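Local coordinates for protein vinylacetyl-CoA Delta-isomerase (Nitrosopumilus maritimus SCM1, PDB 6VJR) that probably dehydrates 4-hydroxybutyryl-CoA and isomerises vinylacetyl-CoA, using bound FAD and a [4Fe-4S] cluster, at residues A[148-153]-A[181-186]; A[196-201]-A[215-220]; A[225-230]-A[254-259]. All blocks are in the same frame, centred on the assembly; numbering follows the deposited sequence. Where two conformers were deposited one is given.

In the fold
All three contacts belong to the beta region that lies against the flavin, on the same side of the chain's centre. Interaction 1 touches FAD directly through T148, K151 and H186, and interaction 3 reaches the cofactor through E254, whose side chain is about 4 Å from it at nearest atoms. Interaction 2 stands further back, the side chain of I196 being about 8 Å from FAD. Strand 177-188 pairs with strand 254-259, K184 O lying 2.8 Å from I257 N, which joins interactions 1 and 3 in one sheet. K184 NZ also reaches M199 O at 2.8 Å, and Y226 OH meets A219 O at 2.8 Å, tying interaction 2 to both neighbours.

Interaction 1: A[148-153]-A[181-186]; sequences TDPKGD and SGAKAH. With FAD (flavin-adenine dinucleotide), chain F.
D149 and K184 form a salt bridge, their side chains running alongside each other: K184 NZ meets D149 OD2 at 2.9 Å on its syn side, 33° out of the carboxylate plane. The lysine chain bends at chi2 (-63°), which turns its ammonium back to the loop, where M147 O and M199 O also accept from it. D149 OD2 takes a further hydrogen bond from T168 N, so an alanine here would probably leave both the buried ammonium and that amide short of an acceptor. One backbone bond, A185 N to T148 O at 2.8 Å, fastens the loop to strand 177-188, and P150 CG packs on A183 CB at 3.8 Å. Loop and strand together wall one side of the FAD site. T148 N points almost straight at flavin O2 (2.8 Å, 171°), while T148 OG1 donates to N1 at 2.9 Å and accepts a hydrogen bond from the ribityl O2' at 3.2 Å. K151 NZ bonds O1A of the diphosphate at 2.8 Å. A water in the plane of the H186 ring, 2.9 Å from NE2, links it to D149 O and FAD O2P; ND1 pairs with T390 of the second subunit.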
loop_
_atom_site.group_PDB
_atom_site.type_symbol
_atom_site.label_atom_id
_atom_site.label_comp_id
_atom_site.label_asym_id
_atom_site.label_seq_id
_atom_site.Cartn_x
_atom_site.Cartn_y
_atom_site.Cartn_z
ATOM N N THR A 148 7.817 24.657 -18.368
ATOM C CA THR A 148 6.373 24.509 -18.264
ATOM C C THR A 148 5.627 25.817 -18.475
ATOM O O THR A 148 5.669 26.712 -17.639
ATOM C CB THR A 148 6.015 23.921 -16.908
ATOM O OG1 THR A 148 6.824 22.798 -16.575
ATOM C CG2 THR A 148 4.545 23.557 -16.888
ATOM N N ASP A 149 4.800 25.839 -19.536
ATOM C CA ASP A 149 3.896 26.935 -19.833
ATOM C C ASP A 149 2.615 26.733 -19.018
ATOM O O ASP A 149 2.394 25.692 -18.387
ATOM C CB ASP A 149 3.526 26.971 -21.313
ATOM C CG ASP A 149 4.750 26.894 -22.214
ATOM O OD1 ASP A 149 5.223 25.756 -22.410
ATOM O OD2 ASP A 149 5.285 27.954 -22.588
ATOM N N PRO A 150 1.742 27.752 -18.946
ATOM C CA PRO A 150 0.467 27.592 -18.257
ATOM C C PRO A 150 -0.442 26.520 -18.856
ATOM O O PRO A 150 -1.147 25.886 -18.079
ATOM C CB PRO A 150 -0.139 28.986 -18.295
ATOM C CG PRO A 150 1.053 29.900 -18.447
ATOM C CD PRO A 150 1.963 29.129 -19.350
ATOM N N LYS A 151 -0.466 26.433 -20.187
ATOM C CA LYS A 151 -1.038 25.357 -20.978
ATOM C C LYS A 151 -2.547 25.449 -21.268
ATOM O O LYS A 151 -3.020 24.661 -22.082
ATOM C CB LYS A 151 -0.750 23.959 -20.413
ATOM C CG LYS A 151 0.735 23.614 -20.374
ATOM C CD LYS A 151 1.060 22.165 -20.063
ATOM C CE LYS A 151 0.453 21.705 -18.823
ATOM N NZ LYS A 151 0.783 20.329 -18.385
ATOM N N GLY A 152 -3.337 26.277 -20.592
ATOM C CA GLY A 152 -4.744 26.421 -20.960
ATOM C C GLY A 152 -5.532 25.120 -20.852
ATOM O O GLY A 152 -5.573 24.466 -19.796
ATOM N N ASP A 153 -6.179 24.750 -21.962
ATOM C CA ASP A 153 -6.953 23.525 -22.027
ATOM C C ASP A 153 -5.995 22.346 -22.234
ATOM O O ASP A 153 -5.328 22.232 -23.269
ATOM C CB ASP A 153 -7.957 23.630 -23.160
ATOM C CG ASP A 153 -8.886 22.430 -23.252
ATOM O OD1 ASP A 153 -8.490 21.299 -22.775
ATOM O OD2 ASP A 153 -9.953 22.583 -23.825
ATOM N N SER A 181 6.576 35.859 -26.770
ATOM C CA SER A 181 5.516 36.155 -25.831
ATOM C C SER A 181 4.943 34.841 -25.304
ATOM O O SER A 181 4.942 33.813 -25.992
ATOM C CB SER A 181 4.421 37.001 -26.471
ATOM O OG SER A 181 4.913 38.274 -26.869
ATOM N N GLY A 182 4.418 34.915 -24.079
ATOM C CA GLY A 182 3.828 33.770 -23.428
ATOM C C GLY A 182 4.148 33.857 -21.944
ATOM O O GLY A 182 4.265 34.944 -21.389
ATOM N N ALA A 183 4.210 32.710 -21.294
ATOM C CA ALA A 183 4.505 32.674 -19.877
ATOM C C ALA A 183 5.089 31.313 -19.534
ATOM O O ALA A 183 4.866 30.345 -20.281
ATOM C CB ALA A 183 3.253 32.922 -19.107
ATOM N N LYS A 184 5.761 31.255 -18.397
ATOM C CA LYS A 184 6.287 30.009 -17.852
ATOM C C LYS A 184 5.869 29.961 -16.379
ATOM O O LYS A 184 6.071 30.924 -15.657
ATOM C CB LYS A 184 7.812 29.945 -18.018
ATOM C CG LYS A 184 8.271 29.832 -19.467
ATOM C CD LYS A 184 7.890 28.599 -20.291
ATOM C CE LYS A 184 8.609 28.496 -21.590
ATOM N NZ LYS A 184 8.081 27.344 -22.352
ATOM N N ALA A 185 5.137 28.897 -15.988
ATOM C CA ALA A 185 4.568 28.791 -14.659
ATOM C C ALA A 185 5.434 27.943 -13.739
ATOM O O ALA A 185 6.220 27.118 -14.187
ATOM C CB ALA A 185 3.160 28.242 -14.769
ATOM N N HIS A 186 5.242 28.134 -12.425
ATOM C CA HIS A 186 5.848 27.295 -11.382
ATOM C C HIS A 186 7.377 27.354 -11.382
ATOM O O HIS A 186 8.037 26.344 -11.150
ATOM C CB HIS A 186 5.485 25.821 -11.561
ATOM C CG HIS A 186 4.105 25.611 -12.069
ATOM N ND1 HIS A 186 2.926 25.832 -11.383
ATOM C CD2 HIS A 186 3.767 25.158 -13.287
ATOM C CE1 HIS A 186 1.925 25.539 -12.192
ATOM N NE2 HIS A 186 2.414 25.107 -13.344
HETATM P PA FAD F . -1.537 19.540 -15.186
HETATM O O1A FAD F . -0.900 19.184 -16.466
HETATM O O2A FAD F . -2.665 20.491 -15.225
HETATM O O5B FAD F . -1.834 18.163 -14.443
HETATM C C5B FAD F . -3.019 17.966 -13.634
HETATM C C4B FAD F . -3.502 16.559 -13.835
HETATM O O4B FAD F . -4.065 16.429 -15.164
HETATM C C3B FAD F . -2.456 15.436 -13.703
HETATM O O3B FAD F . -3.039 14.283 -13.091
HETATM C C2B FAD F . -2.090 15.136 -15.151
HETATM O O2B FAD F . -1.551 13.850 -15.417
HETATM C C1B FAD F . -3.440 15.345 -15.841
HETATM N N9A FAD F . -3.327 15.731 -17.242
HETATM C C8A FAD F . -2.851 16.898 -17.800
HETATM N N7A FAD F . -2.914 16.951 -19.106
HETATM C C5A FAD F . -3.447 15.722 -19.449
HETATM C C6A FAD F . -3.763 15.150 -20.699
HETATM N N6A FAD F . -3.621 15.806 -21.852
HETATM N N1A FAD F . -4.221 13.877 -20.706
HETATM C C2A FAD F . -4.396 13.252 -19.528
HETATM N N3A FAD F . -4.173 13.693 -18.291
HETATM C C4A FAD F . -3.685 14.949 -18.312
HETATM N N1 FAD F . 8.467 23.554 -14.346
HETATM C C2 FAD F . 9.486 24.244 -14.958
HETATM O O2 FAD F . 9.560 24.376 -16.190
HETATM N N3 FAD F . 10.506 24.752 -14.176
HETATM C C4 FAD F . 10.601 24.679 -12.816
HETATM O O4 FAD F . 11.482 25.251 -12.198
HETATM C C4X FAD F . 9.462 24.033 -12.180
HETATM N N5 FAD F . 9.450 23.941 -10.846
HETATM C C5X FAD F . 8.276 23.534 -10.251
HETATM C C6 FAD F . 8.114 23.634 -8.861
HETATM C C7 FAD F . 6.929 23.278 -8.235
HETATM C C7M FAD F . 6.764 23.504 -6.751
HETATM C C8 FAD F . 5.910 22.661 -8.988
HETATM C C8M FAD F . 4.663 22.163 -8.318
HETATM C C9 FAD F . 6.074 22.469 -10.340
HETATM C C9A FAD F . 7.244 22.934 -10.992
HETATM N N10 FAD F . 7.388 22.869 -12.377
HETATM C C10 FAD F . 8.449 23.493 -13.033
HETATM C "C1'" FAD F . 6.181 22.496 -13.140
HETATM C "C2'" FAD F . 5.855 21.029 -13.288
HETATM O "O2'" FAD F . 6.693 20.503 -14.319
HETATM C "C3'" FAD F . 4.375 20.859 -13.657
HETATM O "O3'" FAD F . 3.641 21.201 -12.496
HETATM C "C4'" FAD F . 3.994 19.482 -14.224
HETATM O "O4'" FAD F . 4.540 19.307 -15.539
HETATM C "C5'" FAD F . 2.493 19.271 -14.291
HETATM O "O5'" FAD F . 1.903 20.287 -15.086
HETATM P P FAD F . 0.741 21.166 -14.538
HETATM O O1P FAD F . 1.089 21.822 -13.277
HETATM O O2P FAD F . 0.283 21.999 -15.661
HETATM O O3P FAD F . -0.454 20.168 -14.159
HETATM O O HOH W 1 1.273 24.590 -16.005
#

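Interaction 2: A[196-201]-A[215-220]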
loop_
_atom_site.group_PDB
_atom_site.type_symbol
_atom_site.label_atom_id
_atom_site.label_comp_id
_atom_site.label_asym_id
_atom_site.label_seq_id
_atom_site.Cartn_x
_atom_site.Cartn_y
_atom_site.Cartn_z
ATOM N N ILE A 196 17.779 32.654 -17.466
ATOM C CA ILE A 196 16.681 31.697 -17.544
ATOM C C ILE A 196 16.637 31.162 -18.976
ATOM O O ILE A 196 16.706 31.953 -19.939
ATOM C CB ILE A 196 15.376 32.392 -17.167
ATOM C CG1 ILE A 196 15.432 32.851 -15.687
ATOM C CG2 ILE A 196 14.207 31.458 -17.422
ATOM C CD1 ILE A 196 14.430 33.907 -15.311
ATOM N N ILE A 197 16.623 29.822 -19.115
ATOM C CA ILE A 197 16.520 29.186 -20.418
ATOM C C ILE A 197 15.074 28.752 -20.656
ATOM O O ILE A 197 14.547 27.892 -19.954
ATOM C CB ILE A 197 17.475 27.986 -20.543
ATOM C CG1 ILE A 197 18.941 28.366 -20.251
ATOM C CG2 ILE A 197 17.358 27.426 -21.954
ATOM C CD1 ILE A 197 19.902 27.215 -20.241
ATOM N N LEU A 198 14.451 29.355 -21.668
ATOM C CA LEU A 198 13.101 29.010 -22.074
ATOM C C LEU A 198 13.175 27.773 -22.969
ATOM O O LEU A 198 13.990 27.742 -23.888
ATOM C CB LEU A 198 12.496 30.167 -22.876
ATOM C CG LEU A 198 12.465 31.527 -22.182
ATOM C CD1 LEU A 198 11.980 32.582 -23.134
ATOM C CD2 LEU A 198 11.639 31.469 -20.901
ATOM N N MET A 199 12.243 26.828 -22.770
ATOM C CA MET A 199 12.239 25.584 -23.535
ATOM C C MET A 199 10.805 25.125 -23.742
ATOM O O MET A 199 9.996 25.300 -22.854
ATOM C CB MET A 199 12.965 24.449 -22.789
ATOM C CG MET A 199 14.436 24.688 -22.474
ATOM S SD MET A 199 15.167 23.447 -21.374
ATOM C CE MET A 199 14.488 24.016 -19.802
ATOM N N PRO A 200 10.479 24.517 -24.891
ATOM C CA PRO A 200 9.139 23.972 -25.118
ATOM C C PRO A 200 8.857 22.826 -24.156
ATOM O O PRO A 200 9.770 22.123 -23.722
ATOM C CB PRO A 200 9.135 23.558 -26.573
ATOM C CG PRO A 200 10.604 23.433 -26.901
ATOM C CD PRO A 200 11.398 24.294 -26.011
ATOM N N THR A 201 7.583 22.651 -23.822
ATOM C CA THR A 201 7.202 21.696 -22.785
ATOM C C THR A 201 6.524 20.412 -23.280
ATOM O O THR A 201 6.200 19.549 -22.446
ATOM C CB THR A 201 6.291 22.379 -21.771
ATOM O OG1 THR A 201 6.260 21.542 -20.605
ATOM C CG2 THR A 201 4.877 22.525 -22.282
ATOM N N GLY A 215 15.599 29.619 -25.874
ATOM C CA GLY A 215 16.479 30.777 -25.775
ATOM C C GLY A 215 16.772 31.151 -24.340
ATOM O O GLY A 215 15.937 30.944 -23.466
ATOM N N ALA A 216 17.969 31.709 -24.126
ATOM C CA ALA A 216 18.397 32.158 -22.812
ATOM C C ALA A 216 18.167 33.661 -22.714
ATOM O O ALA A 216 18.577 34.433 -23.588
ATOM C CB ALA A 216 19.822 31.835 -22.647
ATOM N N ILE A 217 17.581 34.068 -21.598
ATOM C CA ILE A 217 17.340 35.468 -21.330
ATOM C C ILE A 217 17.950 35.813 -19.975
ATOM O O ILE A 217 17.906 35.006 -19.036
ATOM C CB ILE A 217 15.853 35.826 -21.378
ATOM C CG1 ILE A 217 15.033 35.126 -20.336
ATOM C CG2 ILE A 217 15.279 35.569 -22.758
ATOM C CD1 ILE A 217 13.613 35.627 -20.229
ATOM N N PRO A 218 18.514 37.031 -19.821
ATOM C CA PRO A 218 18.913 37.484 -18.497
ATOM C C PRO A 218 17.672 37.683 -17.633
ATOM O O PRO A 218 16.624 38.087 -18.142
ATOM C CB PRO A 218 19.750 38.725 -18.793
ATOM C CG PRO A 218 19.033 39.276 -20.004
ATOM C CD PRO A 218 18.694 38.064 -20.850
ATOM N N ALA A 219 17.814 37.479 -16.326
ATOM C CA ALA A 219 16.661 37.606 -15.451
ATOM C C ALA A 219 16.104 39.025 -15.485
ATOM O O ALA A 219 14.933 39.205 -15.203
ATOM C CB ALA A 219 17.024 37.256 -14.026
ATOM N N ASP A 220 16.940 40.024 -15.814
ATOM C CA ASP A 220 16.508 41.427 -15.896
ATOM C C ASP A 220 16.086 41.865 -17.304
ATOM O O ASP A 220 16.010 43.058 -17.541
ATOM C CB ASP A 220 17.573 42.372 -15.356
ATOM C CG ASP A 220 18.883 42.439 -16.111
ATOM O OD1 ASP A 220 19.031 41.652 -17.082
ATOM O OD2 ASP A 220 19.735 43.317 -15.735
#
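I196 lays its CB against CG1 of I217 at 4.2 Å, and its CD1 runs on to the CB of A219, 4.4 Å away. I217 holds CG1 between its backbone N and carbonyl carbon (chi1 63°), the position that puts this branch beside I196, while its CG2 is directed at CD1 of L198, 4.5 Å off. These three side chains share one face of the sheet, and L198 also covers the backbone of G215, with CB 3.6 Å from G215 O. The other face carries I197 and A216, a non-hydrogen-bonded pair that meets through CG1 and CB at 4.3 Å. I197 continues from there onto M107 and L110 of helix 101-121.

Underneath, I196 and I217 exchange two backbone hydrogen bonds, both 2.8 Å long between N and O. L198 and G215 form the second hydrogen-bonded pair, less even than the first: L198 N reaches G215 O at 2.8 Å, but G215 N to L198 O stretches to 3.2 Å. The face with I196, L198 and I217 packs on I257 and L259 of strand 254-259, so that it lies between two layers of sheet. This is an antiparallel strand pair at the middle of the four-stranded sheet 143-146, 195-198, 213-218 and 269-272, part of the beta domain found in enzymes of the acyl-CoA dehydrogenase type.

Interaction 3: A[225-230]-A[254-259]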
loop_
_atom_site.group_PDB
_atom_site.type_symbol
_atom_site.label_atom_id
_atom_site.label_comp_id
_atom_site.label_asym_id
_atom_site.label_seq_id
_atom_site.Cartn_x
_atom_site.Cartn_y
_atom_site.Cartn_z
ATOM N N THR A 225 7.666 40.095 -16.596
ATOM C CA THR A 225 7.041 40.341 -15.310
ATOM C C THR A 225 7.020 39.024 -14.530
ATOM O O THR A 225 6.666 37.983 -15.098
ATOM C CB THR A 225 5.607 40.846 -15.509
ATOM O OG1 THR A 225 5.560 42.008 -16.352
ATOM C CG2 THR A 225 4.964 41.132 -14.166
ATOM N N TYR A 226 7.377 39.100 -13.242
ATOM C CA TYR A 226 7.321 37.951 -12.336
ATOM C C TYR A 226 6.173 38.141 -11.364
ATOM O O TYR A 226 6.058 39.209 -10.746
ATOM C CB TYR A 226 8.614 37.785 -11.527
ATOM C CG TYR A 226 9.859 37.588 -12.359
ATOM C CD1 TYR A 226 10.586 38.685 -12.795
ATOM C CD2 TYR A 226 10.310 36.331 -12.723
ATOM C CE1 TYR A 226 11.745 38.535 -13.547
ATOM C CE2 TYR A 226 11.468 36.169 -13.469
ATOM C CZ TYR A 226 12.187 37.272 -13.890
ATOM O OH TYR A 226 13.315 37.041 -14.634
ATOM N N ILE A 227 5.326 37.101 -11.232
ATOM C CA ILE A 227 4.243 37.120 -10.269
ATOM C C ILE A 227 4.471 35.973 -9.283
ATOM O O ILE A 227 4.428 34.821 -9.665
ATOM C CB ILE A 227 2.862 37.088 -10.923
ATOM C CG1 ILE A 227 2.694 38.168 -12.005
ATOM C CG2 ILE A 227 1.820 37.245 -9.820
ATOM C CD1 ILE A 227 1.398 38.086 -12.763
ATOM N N TYR A 228 4.790 36.333 -8.045
ATOM C CA TYR A 228 5.257 35.374 -7.058
ATOM C C TYR A 228 4.138 34.399 -6.683
ATOM O O TYR A 228 3.006 34.797 -6.526
ATOM C CB TYR A 228 5.735 36.132 -5.818
ATOM C CG TYR A 228 6.917 35.502 -5.092
ATOM C CD1 TYR A 228 8.221 35.813 -5.471
ATOM C CD2 TYR A 228 6.748 34.620 -4.038
ATOM C CE1 TYR A 228 9.307 35.218 -4.883
ATOM C CE2 TYR A 228 7.847 34.040 -3.415
ATOM C CZ TYR A 228 9.121 34.364 -3.827
ATOM O OH TYR A 228 10.203 33.798 -3.226
ATOM N N GLY A 229 4.482 33.131 -6.453
ATOM C CA GLY A 229 3.519 32.175 -5.936
ATOM C C GLY A 229 3.422 32.199 -4.409
ATOM O O GLY A 229 4.398 32.300 -3.702
ATOM N N ARG A 230 2.205 32.020 -3.892
ATOM C CA ARG A 230 2.024 31.805 -2.469
ATOM C C ARG A 230 2.529 30.418 -2.103
ATOM O O ARG A 230 2.677 29.556 -2.962
ATOM C CB ARG A 230 0.558 31.907 -2.073
ATOM C CG ARG A 230 -0.019 33.308 -2.133
ATOM C CD ARG A 230 -1.202 33.461 -1.220
ATOM N NE ARG A 230 -0.759 33.543 0.176
ATOM C CZ ARG A 230 -1.410 34.212 1.120
ATOM N NH1 ARG A 230 -2.631 34.710 0.893
ATOM N NH2 ARG A 230 -0.880 34.297 2.330
ATOM N N GLU A 254 8.820 29.911 -6.107
ATOM C CA GLU A 254 8.217 29.735 -7.414
ATOM C C GLU A 254 7.599 31.059 -7.852
ATOM O O GLU A 254 7.105 31.841 -7.014
ATOM C CB GLU A 254 7.151 28.638 -7.373
ATOM C CG GLU A 254 7.664 27.305 -6.828
ATOM C CD GLU A 254 7.638 27.182 -5.302
ATOM O OE1 GLU A 254 6.610 27.528 -4.661
ATOM O OE2 GLU A 254 8.656 26.687 -4.741
ATOM N N ALA A 255 7.612 31.297 -9.182
ATOM C CA ALA A 255 6.892 32.441 -9.723
ATOM C C ALA A 255 6.397 32.115 -11.135
ATOM O O ALA A 255 6.944 31.251 -11.811
ATOM C CB ALA A 255 7.768 33.684 -9.713
ATOM N N LEU A 256 5.397 32.881 -11.573
ATOM C CA LEU A 256 4.933 32.906 -12.949
ATOM C C LEU A 256 5.713 33.987 -13.689
ATOM O O LEU A 256 5.725 35.148 -13.283
ATOM C CB LEU A 256 3.439 33.203 -12.910
ATOM C CG LEU A 256 2.727 33.324 -14.254
ATOM C CD1 LEU A 256 2.743 32.068 -15.079
ATOM C CD2 LEU A 256 1.322 33.839 -14.048
ATOM N N ILE A 257 6.354 33.583 -14.778
ATOM C CA ILE A 257 7.132 34.488 -15.607
ATOM C C ILE A 257 6.292 34.846 -16.834
ATOM O O ILE A 257 5.924 33.982 -17.642
ATOM C CB ILE A 257 8.442 33.853 -16.052
ATOM C CG1 ILE A 257 9.238 33.221 -14.918
ATOM C CG2 ILE A 257 9.265 34.903 -16.803
ATOM C CD1 ILE A 257 10.523 32.579 -15.389
ATOM N N ILE A 258 5.930 36.114 -16.919
ATOM C CA ILE A 258 5.223 36.619 -18.082
ATOM C C ILE A 258 6.231 37.207 -19.061
ATOM O O ILE A 258 7.129 37.929 -18.649
ATOM C CB ILE A 258 4.158 37.653 -17.710
ATOM C CG1 ILE A 258 3.313 37.233 -16.497
ATOM C CG2 ILE A 258 3.328 37.980 -18.962
ATOM C CD1 ILE A 258 2.469 35.999 -16.729
ATOM N N LEU A 259 6.066 36.883 -20.353
ATOM C CA LEU A 259 6.913 37.396 -21.423
ATOM C C LEU A 259 6.086 38.199 -22.422
ATOM O O LEU A 259 5.124 37.665 -23.006
ATOM C CB LEU A 259 7.543 36.200 -22.137
ATOM C CG LEU A 259 8.231 35.168 -21.235
ATOM C CD1 LEU A 259 8.435 33.827 -21.920
ATOM C CD2 LEU A 259 9.534 35.689 -20.744
HETATM O O HOH W 2 6.884 30.715 -3.988
#
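Y226 sets its ring alongside I257, the two side chains pointing the same way from neighbouring antiparallel strands of the mixed sheet that also contains strand 177-188. The ring is swung beside its own backbone N (chi1 -59°) and stands nearly perpendicular to the CA-CB-CG plane, which brings CD2 to 4.0 Å from CG1 of I257; CE2 lies near CG1 too, and a little further from CD1. The hydroxyl at the far end of the ring is held by A219 O, and I196 of strand 195-198 packs against both residues.

On the same face Y228 makes a different use of its ring. Its chi1 of -146° is displaced from a staggered value, and E254 O comes to lie over the ring centre, 4.0 Å above the plane. A255 CB touches the backbone of Y228 at CA. The hydroxyl of Y228 is hydrogen-bonded to Q253 NE2. E254 itself lines the FAD pocket, its OE1 hydrogen-bonded to Q231 NE2.

T225, I227, L256 and I258 occupy the reverse face. L256 CB faces I227 CB across the strands at 4.4 Å. This face continues onto A183 and A185 of strand 177-188 and meets L406 and Y409 of the second subunit, so this face lies against that subunit.

The backbones are joined by two hydrogen-bonded pairs, T225 with I258 and I227 with L256, in which the I258 N to T225 O bond is the shortest at 2.7 Å. At the loop end a water accepts from E254 N and donates to G229 O, 3.0 Å from each, while G229 N donates to E254 O, also at 3.0 Å.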